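Local structure of ABC transporter substrate-binding protein (Staphylococcus aureus subsp. aureus NCTC 8325, 3UN6) at residues I142-S147 and Y169-P174; H149-E154 and K299-F304. The protein probably serves as the zinc-binding, ligand-capturing lipoprotein component of an ABC-type import system, although its natural ligand is not established. All blocks are in the same frame, centred on the assembly; numbering follows the deposited sequence.

Contact 1 of 2, residues I142-S147 and Y169-P174; sequences IPHRYS and YHEMSP. With PO4 (phosphate ion), chain F; PO4 (phosphate ion), chain E.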
loop_
_atom_site.group_PDB
_atom_site.type_symbol
_atom_site.label_atom_id
_atom_site.label_comp_id
_atom_site.label_asym_id
_atom_site.label_seq_id
_atom_site.Cartn_x
_atom_site.Cartn_y
_atom_site.Cartn_z
ATOM N N ILE A 142 -12.150 5.811 -1.215
ATOM C CA ILE A 142 -10.970 5.253 -0.516
ATOM C C ILE A 142 -10.906 3.770 -0.888
ATOM O O ILE A 142 -11.918 3.181 -1.272
ATOM C CB ILE A 142 -11.002 5.462 1.050
ATOM C CG1 ILE A 142 -12.338 4.966 1.648
ATOM C CG2 ILE A 142 -10.785 6.929 1.373
ATOM C CD1 ILE A 142 -12.424 4.939 3.189
ATOM N N PRO A 143 -9.716 3.159 -0.808
ATOM C CA PRO A 143 -9.632 1.742 -1.203
ATOM C C PRO A 143 -10.286 0.739 -0.228
ATOM O O PRO A 143 -10.697 -0.355 -0.628
ATOM C CB PRO A 143 -8.119 1.496 -1.334
ATOM C CG PRO A 143 -7.464 2.807 -1.147
ATOM C CD PRO A 143 -8.408 3.722 -0.467
ATOM N N HIS A 144 -10.367 1.118 1.035
ATOM C CA HIS A 144 -10.966 0.307 2.084
ATOM C C HIS A 144 -11.133 1.214 3.306
ATOM O O HIS A 144 -10.381 2.175 3.471
ATOM C CB HIS A 144 -10.049 -0.873 2.467
ATOM C CG HIS A 144 -10.761 -1.978 3.181
ATOM N ND1 HIS A 144 -11.026 -1.949 4.534
ATOM C CD2 HIS A 144 -11.297 -3.131 2.717
ATOM C CE1 HIS A 144 -11.690 -3.044 4.871
ATOM N NE2 HIS A 144 -11.864 -3.780 3.787
ATOM N N ARG A 145 -12.119 0.936 4.147
ATOM C CA ARG A 145 -12.279 1.732 5.381
ATOM C C ARG A 145 -11.024 1.642 6.296
ATOM O O ARG A 145 -10.711 2.578 7.003
ATOM C CB ARG A 145 -13.529 1.329 6.141
ATOM C CG ARG A 145 -13.629 -0.127 6.535
ATOM C CD ARG A 145 -15.063 -0.394 6.947
ATOM N NE ARG A 145 -15.303 -1.766 7.352
ATOM C CZ ARG A 145 -15.470 -2.789 6.519
ATOM N NH1 ARG A 145 -15.360 -2.633 5.202
ATOM N NH2 ARG A 145 -15.715 -3.987 7.018
ATOM N N TYR A 146 -10.334 0.508 6.284
ATOM C CA TYR A 146 -9.122 0.343 7.089
ATOM C C TYR A 146 -7.954 0.608 6.182
ATOM O O TYR A 146 -7.351 -0.318 5.617
ATOM C CB TYR A 146 -9.064 -1.053 7.731
ATOM C CG TYR A 146 -10.345 -1.380 8.494
ATOM C CD1 TYR A 146 -10.809 -0.533 9.496
ATOM C CD2 TYR A 146 -11.065 -2.545 8.236
ATOM C CE1 TYR A 146 -11.981 -0.818 10.195
ATOM C CE2 TYR A 146 -12.239 -2.829 8.927
ATOM C CZ TYR A 146 -12.680 -1.963 9.910
ATOM O OH TYR A 146 -13.837 -2.229 10.604
ATOM N N SER A 147 -7.636 1.888 6.028
ATOM C CA SER A 147 -6.568 2.290 5.146
ATOM C C SER A 147 -5.933 3.575 5.606
ATOM O O SER A 147 -6.556 4.355 6.293
ATOM C CB SER A 147 -7.092 2.471 3.721
ATOM O OG SER A 147 -8.021 3.559 3.591
ATOM N N TYR A 169 -16.993 9.020 3.209
ATOM C CA TYR A 169 -16.128 8.056 2.541
ATOM C C TYR A 169 -16.825 6.924 1.848
ATOM O O TYR A 169 -17.790 6.366 2.357
ATOM C CB TYR A 169 -15.123 7.523 3.548
ATOM C CG TYR A 169 -14.340 8.658 4.123
ATOM C CD1 TYR A 169 -13.317 9.269 3.381
ATOM C CD2 TYR A 169 -14.648 9.176 5.373
ATOM C CE1 TYR A 169 -12.606 10.342 3.896
ATOM C CE2 TYR A 169 -13.925 10.243 5.898
ATOM C CZ TYR A 169 -12.911 10.832 5.151
ATOM O OH TYR A 169 -12.182 11.915 5.659
ATOM N N HIS A 170 -16.297 6.566 0.681
ATOM C CA HIS A 170 -16.886 5.525 -0.143
ATOM C C HIS A 170 -15.836 4.535 -0.609
ATOM O O HIS A 170 -14.943 4.881 -1.382
ATOM C CB HIS A 170 -17.597 6.169 -1.329
ATOM C CG HIS A 170 -18.628 7.172 -0.911
ATOM N ND1 HIS A 170 -19.918 6.816 -0.581
ATOM C CD2 HIS A 170 -18.536 8.504 -0.689
ATOM C CE1 HIS A 170 -20.587 7.896 -0.214
ATOM N NE2 HIS A 170 -19.767 8.931 -0.265
ATOM N N GLU A 171 -15.962 3.302 -0.134
ATOM C CA GLU A 171 -15.008 2.243 -0.463
ATOM C C GLU A 171 -15.140 1.789 -1.909
ATOM O O GLU A 171 -16.235 1.557 -2.394
ATOM C CB GLU A 171 -15.214 1.039 0.463
ATOM C CG GLU A 171 -14.764 1.268 1.917
ATOM C CD GLU A 171 -15.212 0.138 2.839
ATOM O OE1 GLU A 171 -14.365 -0.613 3.352
ATOM O OE2 GLU A 171 -16.423 -0.013 3.022
HETATM N N MSE A 172 -14.018 1.668 -2.593
HETATM C CA MSE A 172 -14.040 1.168 -3.958
HETATM C C MSE A 172 -12.653 0.711 -4.375
HETATM O O MSE A 172 -11.671 1.026 -3.729
HETATM C CB MSE A 172 -14.586 2.219 -4.922
HETATM C CG MSE A 172 -13.760 3.477 -5.010
HETATM SE SE MSE A 172 -14.665 4.798 -6.170
HETATM C CE MSE A 172 -16.262 5.133 -5.078
ATOM N N SER A 173 -12.582 -0.086 -5.426
ATOM C CA SER A 173 -11.281 -0.534 -5.913
ATOM C C SER A 173 -10.536 0.663 -6.521
ATOM O O SER A 173 -11.146 1.590 -7.044
ATOM C CB SER A 173 -11.443 -1.639 -6.958
ATOM O OG SER A 173 -12.222 -1.181 -8.027
ATOM N N PRO A 174 -9.209 0.662 -6.422
ATOM C CA PRO A 174 -8.422 1.745 -6.999
ATOM C C PRO A 174 -8.735 1.998 -8.479
ATOM O O PRO A 174 -8.948 3.164 -8.866
ATOM C CB PRO A 174 -6.976 1.246 -6.816
ATOM C CG PRO A 174 -7.063 0.366 -5.605
ATOM C CD PRO A 174 -8.375 -0.315 -5.705
HETATM P P PO4 F . -14.728 -5.863 3.748
HETATM O O1 PO4 F . -15.064 -4.550 3.088
HETATM O O2 PO4 F . -13.238 -6.017 3.903
HETATM O O3 PO4 F . -15.327 -5.904 5.132
HETATM O O4 PO4 F . -15.315 -6.974 2.917
HETATM P P PO4 E . -16.211 -4.590 10.832
HETATM O O1 PO4 E . -17.590 -4.811 10.267
HETATM O O2 PO4 E . -15.369 -3.851 9.824
HETATM O O3 PO4 E . -16.320 -3.760 12.092
HETATM O O4 PO4 E . -15.533 -5.898 11.147
#

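Contact 2 of 2, residues H149-E154 and K299-F304; sequences HYLLLE and KQHHLF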
loop_
_atom_site.group_PDB
_atom_site.type_symbol
_atom_site.label_atom_id
_atom_site.label_comp_id
_atom_site.label_asym_id
_atom_site.label_seq_id
_atom_site.Cartn_x
_atom_site.Cartn_y
_atom_site.Cartn_z
ATOM N N HIS A 149 -5.277 5.813 3.635
ATOM C CA HIS A 149 -5.985 6.788 2.801
ATOM C C HIS A 149 -7.084 7.466 3.584
ATOM O O HIS A 149 -7.200 8.689 3.536
ATOM C CB HIS A 149 -6.507 6.078 1.554
ATOM C CG HIS A 149 -5.447 5.288 0.876
ATOM N ND1 HIS A 149 -5.241 3.946 1.140
ATOM C CD2 HIS A 149 -4.450 5.671 0.042
ATOM C CE1 HIS A 149 -4.195 3.529 0.451
ATOM N NE2 HIS A 149 -3.699 4.553 -0.227
ATOM N N TYR A 150 -7.881 6.689 4.325
ATOM C CA TYR A 150 -8.894 7.258 5.221
ATOM C C TYR A 150 -8.224 8.208 6.236
ATOM O O TYR A 150 -8.713 9.303 6.488
ATOM C CB TYR A 150 -9.631 6.154 5.993
ATOM C CG TYR A 150 -10.522 6.654 7.115
ATOM C CD1 TYR A 150 -10.119 6.600 8.447
ATOM C CD2 TYR A 150 -11.765 7.224 6.832
ATOM C CE1 TYR A 150 -10.955 7.069 9.467
ATOM C CE2 TYR A 150 -12.579 7.678 7.822
ATOM C CZ TYR A 150 -12.180 7.610 9.135
ATOM O OH TYR A 150 -13.038 8.084 10.086
ATOM N N LEU A 151 -7.115 7.773 6.812
ATOM C CA LEU A 151 -6.406 8.580 7.801
ATOM C C LEU A 151 -5.847 9.864 7.201
ATOM O O LEU A 151 -5.916 10.919 7.813
ATOM C CB LEU A 151 -5.267 7.771 8.453
ATOM C CG LEU A 151 -5.730 6.469 9.128
ATOM C CD1 LEU A 151 -4.513 5.676 9.642
ATOM C CD2 LEU A 151 -6.732 6.736 10.256
ATOM N N LEU A 152 -5.285 9.772 6.001
ATOM C CA LEU A 152 -4.731 10.942 5.323
ATOM C C LEU A 152 -5.820 11.975 5.074
ATOM O O LEU A 152 -5.635 13.180 5.320
ATOM C CB LEU A 152 -4.077 10.538 3.996
ATOM C CG LEU A 152 -2.701 9.872 4.044
ATOM C CD1 LEU A 152 -2.373 9.192 2.710
ATOM C CD2 LEU A 152 -1.633 10.902 4.422
ATOM N N LEU A 153 -6.970 11.495 4.612
ATOM C CA LEU A 153 -8.075 12.380 4.313
ATOM C C LEU A 153 -8.637 13.047 5.549
ATOM O O LEU A 153 -8.946 14.236 5.516
ATOM C CB LEU A 153 -9.150 11.654 3.514
ATOM C CG LEU A 153 -8.888 11.489 2.016
ATOM C CD1 LEU A 153 -9.900 10.407 1.440
ATOM C CD2 LEU A 153 -9.048 12.812 1.319
ATOM N N GLU A 154 -8.750 12.296 6.640
ATOM C CA GLU A 154 -9.224 12.863 7.891
ATOM C C GLU A 154 -8.241 13.881 8.455
ATOM O O GLU A 154 -8.640 14.858 9.093
ATOM C CB GLU A 154 -9.497 11.755 8.918
ATOM C CG GLU A 154 -10.800 11.066 8.681
ATOM C CD GLU A 154 -11.963 11.972 8.952
ATOM O OE1 GLU A 154 -12.233 12.240 10.140
ATOM O OE2 GLU A 154 -12.632 12.401 7.997
ATOM N N LYS A 299 -6.561 4.110 16.673
ATOM C CA LYS A 299 -7.196 4.213 18.002
ATOM C C LYS A 299 -7.981 5.529 18.079
ATOM O O LYS A 299 -9.132 5.582 18.534
ATOM C CB LYS A 299 -6.116 4.233 19.110
ATOM C CG LYS A 299 -6.346 3.325 20.289
ATOM C CD LYS A 299 -7.717 3.363 20.849
ATOM C CE LYS A 299 -7.758 2.516 22.088
ATOM N NZ LYS A 299 -9.118 2.389 22.576
ATOM N N GLN A 300 -7.336 6.594 17.629
ATOM C CA GLN A 300 -7.930 7.920 17.659
ATOM C C GLN A 300 -9.241 8.041 16.851
ATOM O O GLN A 300 -10.122 8.780 17.247
ATOM C CB GLN A 300 -6.885 8.963 17.264
ATOM C CG GLN A 300 -7.372 10.377 17.220
ATOM C CD GLN A 300 -6.299 11.348 17.687
ATOM O OE1 GLN A 300 -5.662 12.029 16.872
ATOM N NE2 GLN A 300 -6.055 11.376 19.017
ATOM N N HIS A 301 -9.373 7.304 15.741
ATOM C CA HIS A 301 -10.617 7.309 14.955
ATOM C C HIS A 301 -11.543 6.128 15.300
ATOM O O HIS A 301 -12.501 5.856 14.573
ATOM C CB HIS A 301 -10.322 7.328 13.453
ATOM C CG HIS A 301 -9.666 8.586 12.989
ATOM N ND1 HIS A 301 -8.302 8.698 12.830
ATOM C CD2 HIS A 301 -10.180 9.799 12.684
ATOM C CE1 HIS A 301 -8.005 9.924 12.435
ATOM N NE2 HIS A 301 -9.128 10.613 12.338
ATOM N N HIS A 302 -11.278 5.457 16.421
ATOM C CA HIS A 302 -12.074 4.327 16.873
ATOM C C HIS A 302 -12.247 3.248 15.806
ATOM O O HIS A 302 -13.233 2.526 15.824
ATOM C CB HIS A 302 -13.461 4.797 17.316
ATOM C CG HIS A 302 -13.441 5.789 18.431
ATOM N ND1 HIS A 302 -13.475 5.413 19.757
ATOM C CD2 HIS A 302 -13.408 7.142 18.424
ATOM C CE1 HIS A 302 -13.464 6.492 20.518
ATOM N NE2 HIS A 302 -13.421 7.554 19.734
ATOM N N LEU A 303 -11.298 3.109 14.886
ATOM C CA LEU A 303 -11.456 2.098 13.839
ATOM C C LEU A 303 -11.610 0.681 14.427
ATOM O O LEU A 303 -12.566 -0.033 14.111
ATOM C CB LEU A 303 -10.318 2.162 12.821
ATOM C CG LEU A 303 -10.242 3.438 11.976
ATOM C CD1 LEU A 303 -9.144 3.287 10.925
ATOM C CD2 LEU A 303 -11.555 3.747 11.300
ATOM N N PHE A 304 -10.681 0.296 15.287
ATOM C CA PHE A 304 -10.697 -1.021 15.952
ATOM C C PHE A 304 -9.556 -0.969 16.963
ATOM O O PHE A 304 -8.746 -0.042 16.893
ATOM C CB PHE A 304 -10.506 -2.180 14.944
ATOM C CG PHE A 304 -9.243 -2.081 14.119
ATOM C CD1 PHE A 304 -9.234 -1.385 12.916
ATOM C CD2 PHE A 304 -8.057 -2.678 14.552
ATOM C CE1 PHE A 304 -8.079 -1.289 12.151
ATOM C CE2 PHE A 304 -6.894 -2.568 13.805
ATOM C CZ PHE A 304 -6.904 -1.874 12.592
#

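Contact 1 of 2, residues I142-S147 and Y169-P174
Glu171 reaches across to Arg145 with one carboxylate oxygen, and that oxygen takes two N-H donors. OE1 accepts from Arg145 NH1 on its syn lone pair at 2.9 Å, a hydrogen bond that is also part of a salt bridge, and from the backbone Arg145 N at 2.8 Å from above the carboxylate plane. The guanidinium meets OE1 within its own plane, yet the two flat groups stand almost perpendicular, 89° apart. Arg145 can double back in this way because its CG is tucked between the backbone N and the carbonyl carbon (chi1 57°), after which the chain runs extended to NE.

The same oxygen sits 3.7 Å above the centre of the His144 ring, whose plane is turned 84° from the carboxylate. Tyr146 N donates to His144 ND1 in the ring plane and so helps fix the ring's rotation, while His144 NE2 donates a nearly straight bond of 2.6 Å to O2 of the chain F phosphate. With ND1 as acceptor and NE2 as donor, the bonds are consistent with a neutral ring protonated on NE2. Arg145 binds both phosphates, which probably come from the crystallisation liquor.

On the strands themselves, Ile142 lays CD1 against Tyr169 CB at 3.8 Å. Ile142 N donates to His170 O, and Met172 N to Ile142 O, a parallel bridge in which Ile142 stands opposite Glu171. This is the parallel pairing of a beta-alpha-beta unit, strand 138-142, helix 148-159 and strand 167-171, as in the alpha/beta lobes of periplasmic-binding-protein folds, with the loop after the first strand carrying the side chains that hold the phosphates in this crystal.

Contact 2 of 2, residues H149-E154 and K299-F304
His301 offers a face of its imidazole to the edge of the Tyr150 phenol ring, a T-shaped pair with centroids 5.6 Å apart and planes at 77°. The leading atom of the tyrosine is CE1, which also lies 4.0 Å from His301 CB, with that CB near the plane of the phenol ring. Tyr150 is swung into this position by a first torsion that sets CG opposite the backbone N (chi1 170°), and Glu154 CG from the next turn of the same helix covers one face of the ring, toward its rim.

Two further side chains of helix 148-159 approach the imidazole obliquely. Leu151 brings its CD2 branch to 3.6 Å from His301 ND1, and the aliphatic CB of Glu154 comes equally near NE2. The histidine leaves the end of helix 288-300, where a Schellman motif closes the helix: His302, with positive phi, is its C-prime residue, Leu303 N returns to Val298 O, and His302 N to Lys299 O. The reversal turns Leu303 back toward helix 148-159, so that His301 and Leu303 both face it.

Leu303 slides past Tyr150 in the opposite direction, its CD2 meeting CE1 at 3.8 Å, while its other branch, CD1, lies more loosely against Leu151 CD2. Polar demands are met unevenly. His301 ND1 is bonded to Leu297 O, whereas NE2 is buried here without a partner in the model; Glu154 OE1, 4.1 Å from that nitrogen, forms a salt bridge with Arg157, and Glu154 OE2 is hydrogen-bonded to Tyr169 OH.

In the fold
Helix 148-159 is common to both neighbourhoods: it follows the loop of contact 1 and supplies one side of contact 2; the centres of the two contacts lie about 12 Å apart. Tyr169 joins them most directly, its ring edge-to-face with Tyr150 and its OH probably hydrogen-bonded to Glu154 OE2 at 2.4 Å, an unusually short and doubtful value. Tyr150 and Glu154 thus serve both contacts, while Leu153 faces the strand, its CD1 3.6 Å from Ile142 CG2. The side chain of Pro143 in contact 1 is about 7 Å from that of zinc ligand Cys220 and about 8 Å from that of His46, another. It lies about 4 Å from a bound zinc ion, that of Tyr150 about 11 Å.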